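Side-chain contacts in secretion protein Snm4 (PDB 7B7J), which probably contributes, through the cytosolic ubiquitin-like domain of EccD5, to the membrane pore complex of the mycobacterial ESX-5 type VII secretion system: residues Q19-A24 and L87-Q92; V23-A28 and K51-R56; A28-A33 and R58-A63; I32-D37 and D47-V52; L75-V78 and P82-P85. All blocks are in the same frame, centred on the assembly; numbering follows the deposited sequence.

Interaction 1 (Q19-A24 and L87-Q92); sequences QAAVVA and LSLTEQ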
# COMPACT_ATOMS: atom_id res chain seq x y z
N GLN A 19 2.03 -0.33 18.67
CA GLN A 19 1.49 -1.53 17.97
C GLN A 19 1.85 -1.54 16.48
O GLN A 19 1.88 -0.48 15.86
CB GLN A 19 -0.01 -1.68 18.18
CG GLN A 19 -0.42 -3.04 18.73
CD GLN A 19 -1.80 -2.97 19.33
OE1 GLN A 19 -2.18 -2.00 19.98
NE2 GLN A 19 -2.57 -4.03 19.12
N ALA A 20 2.07 -2.74 15.95
CA ALA A 20 2.45 -2.88 14.54
C ALA A 20 1.55 -3.90 13.85
O ALA A 20 0.88 -4.65 14.54
CB ALA A 20 3.87 -3.32 14.43
N ALA A 21 1.51 -3.85 12.52
CA ALA A 21 0.78 -4.85 11.72
C ALA A 21 1.81 -5.32 10.70
O ALA A 21 2.40 -4.52 9.95
CB ALA A 21 -0.46 -4.20 11.11
N VAL A 22 1.87 -6.63 10.49
CA VAL A 22 2.66 -7.26 9.42
C VAL A 22 1.69 -7.54 8.23
O VAL A 22 0.76 -8.38 8.37
CB VAL A 22 3.22 -8.57 10.01
CG1 VAL A 22 3.99 -9.34 8.88
CG2 VAL A 22 4.09 -8.32 11.22
N VAL A 23 1.97 -6.88 7.10
CA VAL A 23 1.06 -6.89 5.97
C VAL A 23 1.82 -7.37 4.78
O VAL A 23 2.94 -6.98 4.65
CB VAL A 23 0.39 -5.56 5.86
CG1 VAL A 23 -0.22 -4.95 7.10
CG2 VAL A 23 1.21 -4.46 5.41
N ALA A 24 1.10 -7.96 3.88
CA ALA A 24 1.61 -8.30 2.56
C ALA A 24 1.11 -7.25 1.53
O ALA A 24 -0.11 -7.03 1.54
CB ALA A 24 1.12 -9.61 2.27
N LEU A 87 -8.43 6.69 8.38
CA LEU A 87 -8.47 5.66 9.43
C LEU A 87 -7.22 4.82 9.34
O LEU A 87 -6.50 4.69 8.27
CB LEU A 87 -9.73 4.83 9.19
CG LEU A 87 -11.10 5.46 9.32
CD1 LEU A 87 -12.06 4.35 9.06
CD2 LEU A 87 -11.32 6.04 10.67
N SER A 88 -6.89 4.26 10.50
CA SER A 88 -5.79 3.28 10.69
C SER A 88 -6.08 1.92 10.00
O SER A 88 -7.23 1.54 9.82
CB SER A 88 -5.24 3.18 12.13
OG SER A 88 -6.26 2.48 12.86
N LEU A 89 -4.98 1.13 9.91
CA LEU A 89 -5.14 -0.30 9.63
C LEU A 89 -6.08 -0.94 10.66
O LEU A 89 -6.98 -1.71 10.30
CB LEU A 89 -3.79 -0.97 9.66
CG LEU A 89 -2.86 -0.55 8.53
CD1 LEU A 89 -1.37 -0.97 8.79
CD2 LEU A 89 -3.32 -1.01 7.15
N THR A 90 -5.75 -0.75 11.94
CA THR A 90 -6.57 -1.40 13.01
C THR A 90 -8.04 -1.02 12.84
O THR A 90 -8.93 -1.94 12.99
CB THR A 90 -6.03 -1.04 14.40
OG1 THR A 90 -4.69 -1.53 14.33
CG2 THR A 90 -6.81 -1.52 15.60
N GLU A 91 -8.30 0.25 12.68
CA GLU A 91 -9.73 0.70 12.61
C GLU A 91 -10.41 0.10 11.43
O GLU A 91 -11.68 -0.00 11.49
CB GLU A 91 -9.70 2.19 12.47
CG GLU A 91 -9.45 2.93 13.79
CD GLU A 91 -9.25 4.45 13.65
OE1 GLU A 91 -8.61 4.95 12.71
OE2 GLU A 91 -9.58 5.19 14.57
N GLN A 92 -9.73 -0.33 10.36
CA GLN A 92 -10.29 -0.86 9.13
C GLN A 92 -10.20 -2.37 9.19
O GLN A 92 -10.31 -2.99 8.11
CB GLN A 92 -9.63 -0.20 7.90
CG GLN A 92 -9.93 1.26 7.96
CD GLN A 92 -9.39 1.91 6.74
OE1 GLN A 92 -10.14 1.96 5.72
NE2 GLN A 92 -8.26 2.56 6.83
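Leu-89 reaches out of the loop 87-92 and sets one methyl branch against the inner face of strand 20-27. Its CD1 lies 4.1 Å from Ala-21 CB, the closer of two contacts, and 4.5 Å from Val-23 CG1, so a single methyl spans two alternate residues of the strand. The first torsion explains the reach: with CG turned opposite the carbonyl carbon (chi1 -68°), the branch is carried forward to the sheet. The second methyl of Leu-89, CD2, faces elsewhere and packs on Leu-83 CD1, while Ile-42 and Met-45 of the helix 42-60 and Val-94 also touch this side chain.

Behind this apolar shell stands a polar one that shapes the loop. Ser-88 OG accepts from Glu-91 N at 3.0 Å, forming an ST motif; in the reverse direction, Glu-91 OE1 accepts the N-H of Ser-88 on its anti lone pair at 2.9 Å, with an N-H...O angle of 173°. These two bonds clasp the turn that presents Leu-89. Further out, Thr-90 OG1 bonds to Ala-38 O, just after strand 30-37, and Gln-92 OE1 accepts from Arg-84 N, in an earlier part of its own loop.

Between strand and loop the chemistry is purely apolar: polar bonds inside the loop fix its shape, and a buried leucine plugs it into the hydrophobic core.

Interaction 2 (V23-A28 and K51-R56); sequences VAIMAA and KVVNTR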
# COMPACT_ATOMS: atom_id res chain seq x y z
N VAL A 23 1.97 -6.88 7.10
CA VAL A 23 1.06 -6.89 5.97
C VAL A 23 1.82 -7.37 4.78
O VAL A 23 2.94 -6.98 4.65
CB VAL A 23 0.39 -5.56 5.86
CG1 VAL A 23 -0.22 -4.95 7.10
CG2 VAL A 23 1.21 -4.46 5.41
N ALA A 24 1.10 -7.96 3.88
CA ALA A 24 1.61 -8.30 2.56
C ALA A 24 1.11 -7.25 1.53
O ALA A 24 -0.11 -7.03 1.54
CB ALA A 24 1.12 -9.61 2.27
N ILE A 25 2.03 -6.55 0.89
CA ILE A 25 1.72 -5.56 -0.16
C ILE A 25 1.93 -6.14 -1.57
O ILE A 25 3.05 -6.70 -1.80
CB ILE A 25 2.48 -4.22 0.06
CG1 ILE A 25 2.29 -3.77 1.49
CG2 ILE A 25 2.05 -3.23 -0.95
CD1 ILE A 25 0.92 -3.30 1.82
N MET A 26 0.87 -6.14 -2.39
CA MET A 26 1.09 -6.61 -3.76
C MET A 26 1.38 -5.35 -4.59
O MET A 26 0.47 -4.45 -4.65
CB MET A 26 -0.08 -7.41 -4.24
CG MET A 26 -0.50 -8.47 -3.38
SD MET A 26 0.79 -9.79 -3.39
CE MET A 26 0.99 -10.29 -5.05
N ALA A 27 2.42 -5.39 -5.45
CA ALA A 27 2.69 -4.27 -6.38
C ALA A 27 3.26 -4.89 -7.60
O ALA A 27 4.24 -5.68 -7.46
CB ALA A 27 3.76 -3.35 -5.79
N ALA A 28 2.86 -4.59 -8.80
CA ALA A 28 3.47 -5.18 -9.98
C ALA A 28 3.63 -6.70 -9.89
O ALA A 28 4.67 -7.18 -10.37
CB ALA A 28 4.85 -4.55 -10.29
N LYS A 51 7.48 4.47 -1.86
CA LYS A 51 8.95 4.61 -1.99
C LYS A 51 9.65 3.30 -1.58
O LYS A 51 10.58 2.91 -2.27
CB LYS A 51 9.46 5.80 -1.17
CG LYS A 51 9.69 7.07 -1.98
CD LYS A 51 10.61 8.04 -1.29
CE LYS A 51 12.03 7.96 -1.80
NZ LYS A 51 12.64 9.31 -1.90
N VAL A 52 9.20 2.70 -0.48
CA VAL A 52 9.85 1.42 -0.04
C VAL A 52 9.57 0.41 -1.13
O VAL A 52 10.44 -0.45 -1.38
CB VAL A 52 9.22 1.08 1.36
CG1 VAL A 52 9.33 -0.37 1.69
CG2 VAL A 52 9.91 1.99 2.36
N VAL A 53 8.30 0.31 -1.58
CA VAL A 53 7.95 -0.60 -2.68
C VAL A 53 8.91 -0.47 -3.82
O VAL A 53 9.34 -1.50 -4.49
CB VAL A 53 6.49 -0.60 -2.97
CG1 VAL A 53 6.16 -1.19 -4.35
CG2 VAL A 53 5.71 -1.13 -1.82
N ASN A 54 9.04 0.77 -4.35
CA ASN A 54 9.88 1.04 -5.51
C ASN A 54 11.33 0.61 -5.21
O ASN A 54 11.95 0.23 -6.21
CB ASN A 54 9.73 2.45 -5.99
CG ASN A 54 8.44 2.60 -6.82
OD1 ASN A 54 7.81 1.66 -7.29
ND2 ASN A 54 7.95 3.87 -6.92
N THR A 55 11.86 0.84 -4.02
CA THR A 55 13.20 0.35 -3.70
C THR A 55 13.24 -1.19 -3.96
O THR A 55 14.15 -1.61 -4.53
CB THR A 55 13.56 0.71 -2.27
OG1 THR A 55 13.64 2.14 -2.38
CG2 THR A 55 14.95 0.19 -1.91
N ARG A 56 12.28 -1.91 -3.39
CA ARG A 56 12.24 -3.37 -3.60
C ARG A 56 12.15 -3.74 -5.06
O ARG A 56 12.80 -4.64 -5.58
CB ARG A 56 11.11 -3.86 -2.69
CG ARG A 56 11.10 -5.36 -2.59
CD ARG A 56 12.38 -6.03 -2.14
NE ARG A 56 11.96 -7.48 -2.02
CZ ARG A 56 12.79 -8.42 -1.47
NH1 ARG A 56 14.01 -8.01 -1.09
NH2 ARG A 56 12.36 -9.69 -1.22
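Val-53 meets Ala-27 and Ile-25 across the gap between helix 42-60 and strand 20-27, and it is the only side chain of 51-56 that takes part. At CB the side chain points to the strand, where the backbones come within 7.4 Å of each other, measured from Ala-27 CA to Val-53 CA. CB itself stops short of the strand, and its two methyls divide the work. CG1 stands opposite the backbone N (chi1 162°), which turns it to Ala-27; there it lies 3.5 Å from Ala-27 CB, a close approach of two methyl groups. The same CG1 also packs against Ile-32 CD1, at 3.9 Å, so it lies over two neighbouring strands at once. CG2, on the other branch, leans toward Ile-25 and comes within 4.3 Å of Ile-25 CG2.

Ile-25 answers with its short branch alone. Its longer arm turns from the helix, and Ile-25 CD1 packs on Leu-75 CD2, reaching over to edge strand 70-76. The small side chain of Ala-27 is consistent with the close approach of the helix here, and Leu-65, in the loop after helix 42-60, also packs on Ala-27.

Here, then, is helix-on-sheet packing in the beta-grasp manner: strand 20-27 runs between strands 30-37 and 99-107, bonded through its backbone to both, and turns Ile-25 and Ala-27 to the single helix laid across that face.

Interaction 3 (A28-A33 and R58-A63); sequences ADVQIA and RELGVA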
# COMPACT_ATOMS: atom_id res chain seq x y z
N ALA A 28 2.86 -4.59 -8.80
CA ALA A 28 3.47 -5.18 -9.98
C ALA A 28 3.63 -6.70 -9.89
O ALA A 28 4.67 -7.18 -10.37
CB ALA A 28 4.85 -4.55 -10.29
N ASP A 29 2.61 -7.48 -9.41
CA ASP A 29 2.67 -8.92 -9.28
C ASP A 29 3.73 -9.37 -8.34
O ASP A 29 3.92 -10.59 -8.28
CB ASP A 29 2.75 -9.51 -10.64
CG ASP A 29 1.54 -9.17 -11.49
OD1 ASP A 29 0.36 -9.43 -11.09
OD2 ASP A 29 1.84 -8.68 -12.58
N VAL A 30 4.32 -8.49 -7.53
CA VAL A 30 5.36 -8.88 -6.53
C VAL A 30 4.77 -8.75 -5.12
O VAL A 30 4.10 -7.76 -4.88
CB VAL A 30 6.62 -8.01 -6.68
CG1 VAL A 30 7.59 -8.16 -5.52
CG2 VAL A 30 7.32 -8.26 -8.00
N GLN A 31 5.02 -9.73 -4.25
CA GLN A 31 4.55 -9.54 -2.82
C GLN A 31 5.70 -9.01 -2.04
O GLN A 31 6.86 -9.60 -1.99
CB GLN A 31 4.14 -10.92 -2.30
CG GLN A 31 3.69 -10.95 -0.86
CD GLN A 31 2.81 -12.15 -0.65
OE1 GLN A 31 1.79 -12.07 -0.00
NE2 GLN A 31 3.31 -13.38 -0.97
N ILE A 32 5.45 -8.06 -1.22
CA ILE A 32 6.43 -7.44 -0.28
C ILE A 32 5.89 -7.40 1.15
O ILE A 32 4.83 -6.90 1.34
CB ILE A 32 6.69 -6.03 -0.78
CG1 ILE A 32 7.23 -6.04 -2.22
CG2 ILE A 32 7.62 -5.22 0.13
CD1 ILE A 32 6.91 -4.77 -2.89
N ALA A 33 6.63 -8.03 2.07
CA ALA A 33 6.19 -8.08 3.46
C ALA A 33 6.70 -6.78 4.12
O ALA A 33 7.94 -6.46 4.02
CB ALA A 33 6.84 -9.28 4.14
N ARG A 58 13.05 -2.08 -7.63
CA ARG A 58 14.29 -1.75 -8.39
C ARG A 58 15.36 -2.83 -8.17
O ARG A 58 16.08 -3.13 -9.12
CB ARG A 58 14.77 -0.34 -8.07
CG ARG A 58 14.03 0.75 -8.83
CD ARG A 58 14.54 2.15 -8.52
NE ARG A 58 14.16 2.61 -7.20
CZ ARG A 58 15.01 2.94 -6.23
NH1 ARG A 58 16.31 2.85 -6.44
NH2 ARG A 58 14.56 3.35 -5.07
N GLU A 59 15.46 -3.37 -6.97
CA GLU A 59 16.43 -4.47 -6.69
C GLU A 59 16.07 -5.67 -7.57
O GLU A 59 16.98 -6.35 -8.04
CB GLU A 59 16.34 -4.88 -5.23
CG GLU A 59 16.82 -3.81 -4.27
CD GLU A 59 16.45 -4.03 -2.82
OE1 GLU A 59 16.70 -3.13 -2.00
OE2 GLU A 59 15.92 -5.11 -2.50
N LEU A 60 14.77 -5.92 -7.74
CA LEU A 60 14.31 -7.02 -8.66
C LEU A 60 14.33 -6.67 -10.13
O LEU A 60 14.12 -7.60 -10.88
CB LEU A 60 12.95 -7.45 -8.21
CG LEU A 60 12.74 -7.96 -6.81
CD1 LEU A 60 11.34 -7.86 -6.35
CD2 LEU A 60 13.35 -9.39 -6.81
N GLY A 61 14.86 -5.50 -10.54
CA GLY A 61 14.93 -5.01 -11.93
C GLY A 61 13.53 -4.88 -12.54
O GLY A 61 13.51 -5.11 -13.70
N VAL A 62 12.51 -4.64 -11.75
CA VAL A 62 11.09 -4.38 -12.12
C VAL A 62 10.85 -2.86 -12.22
O VAL A 62 11.47 -2.06 -11.38
CB VAL A 62 10.15 -4.98 -11.10
CG1 VAL A 62 8.68 -4.59 -11.35
CG2 VAL A 62 10.24 -6.49 -11.11
N ALA A 63 10.02 -2.45 -13.21
CA ALA A 63 9.91 -1.00 -13.52
C ALA A 63 9.17 -0.48 -12.29
O ALA A 63 8.28 -1.11 -11.77
CB ALA A 63 9.25 -0.72 -14.87
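Next to Leu-60, whose side chain meets Val-30, the N-H of Gly-61 turns back to Arg-58 O, with N and O 3.0 Å apart. The bond belongs to a Schellman motif: Gly-61, at positive phi (60°), is the first residue to leave the helical path, and the chain is swung round so that Val-62 comes to lie on the same side as Leu-60. Two apolar side chains thus face the turn and the first residue of strand 30-37.

The first is Leu-60, which extends toward Val-30, tip to tip, until Leu-60 CD1 and Val-30 CG1 are 3.9 Å apart. Val-30 offers that methyl because CG1 lies opposite its backbone N (chi1 168°), projecting from the strand. The second is Val-62, whose CG1 rests 4.0 Å from Ala-28 CB at the turn that joins strands 20-27 and 30-37. Ala-28 and Asp-29 both have positive phi, as in a type I' turn of a tight hairpin.

Leu-57, one turn earlier in the helix, touches both Val-30 and Val-62 and so bridges the two pairs from within. Outward, much of the surface of Leu-60 and Ala-28 remains exposed, which places the contact at the surface edge of the hydrophobic layer.

Such a helix end, finished by a glycine turn and settled beside the first hairpin, fits the beta-beta-alpha opening of a ubiquitin-like beta-grasp domain.

Interaction 4 (I32-D37 and D47-V52); sequences IAVVLD and DPLLKV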
# COMPACT_ATOMS: atom_id res chain seq x y z
N ILE A 32 5.45 -8.06 -1.22
CA ILE A 32 6.43 -7.44 -0.28
C ILE A 32 5.89 -7.40 1.15
O ILE A 32 4.83 -6.90 1.34
CB ILE A 32 6.69 -6.03 -0.78
CG1 ILE A 32 7.23 -6.04 -2.22
CG2 ILE A 32 7.62 -5.22 0.13
CD1 ILE A 32 6.91 -4.77 -2.89
N ALA A 33 6.63 -8.03 2.07
CA ALA A 33 6.19 -8.08 3.46
C ALA A 33 6.70 -6.78 4.12
O ALA A 33 7.94 -6.46 4.02
CB ALA A 33 6.84 -9.28 4.14
N VAL A 34 5.86 -6.13 4.89
CA VAL A 34 6.30 -4.97 5.69
C VAL A 34 5.69 -4.96 7.04
O VAL A 34 4.59 -5.38 7.15
CB VAL A 34 5.86 -3.68 4.93
CG1 VAL A 34 6.69 -3.41 3.68
CG2 VAL A 34 4.48 -3.60 4.56
N VAL A 35 6.36 -4.35 7.92
CA VAL A 35 5.90 -3.97 9.28
C VAL A 35 5.48 -2.55 9.26
O VAL A 35 6.33 -1.68 9.08
CB VAL A 35 6.90 -4.34 10.36
CG1 VAL A 35 6.33 -4.09 11.75
CG2 VAL A 35 7.46 -5.82 10.42
N LEU A 36 4.19 -2.34 9.52
CA LEU A 36 3.60 -0.94 9.48
C LEU A 36 3.02 -0.51 10.84
O LEU A 36 2.54 -1.34 11.63
CB LEU A 36 2.60 -0.75 8.45
CG LEU A 36 2.99 -1.07 7.04
CD1 LEU A 36 1.80 -1.05 6.03
CD2 LEU A 36 4.04 -0.10 6.62
N ASP A 37 3.09 0.76 11.16
CA ASP A 37 2.36 1.27 12.35
C ASP A 37 0.87 0.90 12.17
O ASP A 37 0.25 1.37 11.23
CB ASP A 37 2.56 2.77 12.47
CG ASP A 37 2.00 3.53 13.68
OD1 ASP A 37 0.94 3.30 14.10
OD2 ASP A 37 2.62 4.50 13.97
N ASP A 47 2.38 7.33 0.45
CA ASP A 47 3.53 7.84 -0.33
C ASP A 47 4.79 7.29 0.21
O ASP A 47 5.58 6.71 -0.56
CB ASP A 47 3.62 9.34 -0.48
CG ASP A 47 2.42 9.80 -1.26
OD1 ASP A 47 1.87 9.15 -2.14
OD2 ASP A 47 1.89 10.73 -0.82
N PRO A 48 4.92 7.25 1.56
CA PRO A 48 6.10 6.49 2.11
C PRO A 48 6.24 5.02 1.69
O PRO A 48 7.39 4.53 1.39
CB PRO A 48 6.01 6.72 3.64
CG PRO A 48 5.36 8.02 3.73
CD PRO A 48 4.37 8.13 2.60
N LEU A 49 5.15 4.32 1.58
CA LEU A 49 5.08 2.93 1.16
C LEU A 49 5.38 2.82 -0.30
O LEU A 49 6.18 1.82 -0.62
CB LEU A 49 3.69 2.39 1.58
CG LEU A 49 3.50 0.94 1.33
CD1 LEU A 49 4.55 0.03 2.08
CD2 LEU A 49 2.08 0.45 1.66
N LEU A 50 4.86 3.65 -1.14
CA LEU A 50 5.26 3.59 -2.54
C LEU A 50 6.82 3.66 -2.68
O LEU A 50 7.41 3.03 -3.59
CB LEU A 50 4.51 4.77 -3.25
CG LEU A 50 4.76 4.84 -4.78
CD1 LEU A 50 4.46 3.57 -5.67
CD2 LEU A 50 3.97 6.12 -5.29
N LYS A 51 7.48 4.47 -1.86
CA LYS A 51 8.95 4.61 -1.99
C LYS A 51 9.65 3.30 -1.58
O LYS A 51 10.58 2.91 -2.27
CB LYS A 51 9.46 5.80 -1.17
CG LYS A 51 9.69 7.07 -1.98
CD LYS A 51 10.61 8.04 -1.29
CE LYS A 51 12.03 7.96 -1.80
NZ LYS A 51 12.64 9.31 -1.90
N VAL A 52 9.20 2.70 -0.48
CA VAL A 52 9.85 1.42 -0.04
C VAL A 52 9.57 0.41 -1.13
O VAL A 52 10.44 -0.45 -1.38
CB VAL A 52 9.22 1.08 1.36
CG1 VAL A 52 9.33 -0.37 1.69
CG2 VAL A 52 9.91 1.99 2.36
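Val-34 and Leu-49, which touch through their side chains, sit where strand 30-37 and helix 42-60 come closest here, their CA atoms 9.2 Å apart. The strand is extended throughout, and its alternate residues Ile-32, Val-34 and Leu-36 turn to the helix. The helix has a kink where the nitrogens of Asp-47 and Pro-48 make no bond to the preceding turn, that of the proline having no hydrogen to give; within the segment, Lys-51 N bonds to Asp-47 O at 3.2 Å.

Across the gap, one methyl does double duty. Val-34 CG1 lies 4.4 Å from Leu-49 CD1 and 4.5 Å from Val-52 CG1, meeting two side chains about one turn apart on the strand-facing side of the helix. With CG1 opposite the carbonyl carbon (chi1 -73°), Val-34 directs its other methyl, CG2, along the sheet to pack on Ile-25 CG1. Leu-49 is forked likewise: CD1 serves Val-34, whereas CD2 crosses to Leu-75 CD2 on the far edge strand. Leu-36 stands a little further back, its CD2 4.6 Å from Leu-49 CD1.

Burial falls off from one side to the other, since Leu-49 is enclosed while Val-52 lies on the surface. Chemically, the contact consists of branched aliphatic groups at fairly generous spacing, which implies that dispersion and the hydrophobic effect, with no directional bond between the segments, hold the helix over this outer strand.

Interaction 5 (L75-V78 and P82-P85); sequences LCLV and PLRP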
# COMPACT_ATOMS: atom_id res chain seq x y z
N LEU A 75 -4.40 1.97 -1.18
CA LEU A 75 -4.32 0.58 -0.73
C LEU A 75 -5.68 -0.10 -0.80
O LEU A 75 -6.59 0.44 -0.17
CB LEU A 75 -3.72 0.43 0.65
CG LEU A 75 -2.26 0.81 0.66
CD1 LEU A 75 -2.02 1.03 2.22
CD2 LEU A 75 -1.38 -0.29 0.06
N CYS A 76 -5.75 -1.14 -1.55
CA CYS A 76 -7.05 -1.81 -1.89
C CYS A 76 -7.09 -3.30 -1.36
O CYS A 76 -6.13 -4.02 -1.36
CB CYS A 76 -7.33 -1.84 -3.41
SG CYS A 76 -7.50 -0.16 -4.03
N LEU A 77 -8.34 -3.76 -0.97
CA LEU A 77 -8.68 -5.17 -0.62
C LEU A 77 -8.66 -5.90 -1.96
O LEU A 77 -8.64 -5.25 -3.01
CB LEU A 77 -10.06 -5.25 0.08
CG LEU A 77 -10.12 -4.45 1.38
CD1 LEU A 77 -11.56 -4.62 1.93
CD2 LEU A 77 -9.05 -4.85 2.37
N VAL A 78 -8.84 -7.24 -1.90
CA VAL A 78 -8.79 -8.13 -3.11
C VAL A 78 -9.82 -7.75 -4.13
O VAL A 78 -9.82 -8.10 -5.31
CB VAL A 78 -8.81 -9.59 -2.62
CG1 VAL A 78 -10.20 -9.97 -2.01
CG2 VAL A 78 -8.39 -10.43 -3.73
N PRO A 82 -11.05 0.37 -1.66
CA PRO A 82 -9.92 1.11 -1.12
C PRO A 82 -10.01 1.28 0.39
O PRO A 82 -11.12 1.54 0.87
CB PRO A 82 -10.02 2.45 -1.89
CG PRO A 82 -11.42 2.55 -2.15
CD PRO A 82 -12.04 1.24 -2.43
N LEU A 83 -8.90 1.23 1.04
CA LEU A 83 -8.86 1.66 2.47
C LEU A 83 -9.20 3.15 2.52
O LEU A 83 -8.73 3.90 1.62
CB LEU A 83 -7.52 1.40 3.17
CG LEU A 83 -7.10 -0.11 3.30
CD1 LEU A 83 -5.85 -0.25 4.09
CD2 LEU A 83 -8.24 -0.98 3.77
N ARG A 84 -9.79 3.70 3.55
CA ARG A 84 -10.08 5.09 3.88
C ARG A 84 -8.81 5.74 4.27
O ARG A 84 -8.07 5.18 5.06
CB ARG A 84 -11.19 5.16 4.96
CG ARG A 84 -12.48 4.61 4.38
CD ARG A 84 -13.66 4.49 5.22
NE ARG A 84 -13.83 5.89 5.48
CZ ARG A 84 -14.72 6.40 6.31
NH1 ARG A 84 -15.49 5.59 6.99
NH2 ARG A 84 -14.83 7.73 6.41
N PRO A 85 -8.55 6.86 3.83
CA PRO A 85 -7.27 7.51 4.10
C PRO A 85 -7.20 7.94 5.56
O PRO A 85 -6.05 8.01 6.11
CB PRO A 85 -7.25 8.72 3.17
CG PRO A 85 -8.73 8.94 2.98
CD PRO A 85 -9.32 7.57 2.76
O HOH W 1 -6.06 3.81 0.31
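A short antiparallel return of the chain, held by one beta bridge, joins the end of strand 70-76 to the loop that leads toward strand 99-107. Cys-76 and Pro-82 form the bridge, with their CA atoms 4.2 Å apart. Its polar centre is Leu-75 O, which takes the N-H of Leu-83 at an N...O distance of 2.7 Å; the bond is almost straight (176° at the hydrogen), and the donor sits nearly on the extension of the C=O bond. Pro-82 has no amide hydrogen to give, but its CA adds a CH...O contact to the same oxygen.

A water lengthens the pairing by one step. The water oxygen accepts from Leu-75 N at 2.9 Å, and the water donates to Leu-83 O, 3.0 Å from that oxygen, standing in for a direct link between those two backbone groups.

The side chains pack around this frame. Leu-83 is the hub: its CD1 lies 4.1 Å from Leu-75 CB, while CD2 meets Leu-77 CD2 at 4.2 Å, the two leucines crossing at about a right angle. On another side, Cys-76 SG rests beside the proline ring, 4.2 Å from Pro-82 CB. Beyond the pair of segments, Leu-83 is backed by Ile-42 and Leu-100, and Leu-75 by Ile-46 and Leu-102.

The mixture is telling: a short, straight amide bond and a bridging water hold the backbones in register, and Leu-83, whose CB and CG lie against Leu-75 O, probably shields the bond in part, while its contacts tie the loop to the core.

In the fold
Interactions 2, 3 and 4 all set helix 42-60 against the first two strands and rely on methyl contacts alone. Interaction 2 is the buried one, interaction 4 is partly buried, and interaction 3, at the helix end, lies on the surface, its centre about 13 Å from the centre of the chain. Interaction 1 is also buried and apolar, but a loop residue replaces the helix. Interaction 5 differs in chemistry, with backbone bonding and a water at the far edge strand. Leu-75 joins it to interactions 2 and 4, and Leu-83 joins it to interaction 1, so that interactions 1, 2, 4 and 5 meet in one hydrophobic layer of the beta-grasp domain, with interaction 3 at its margin.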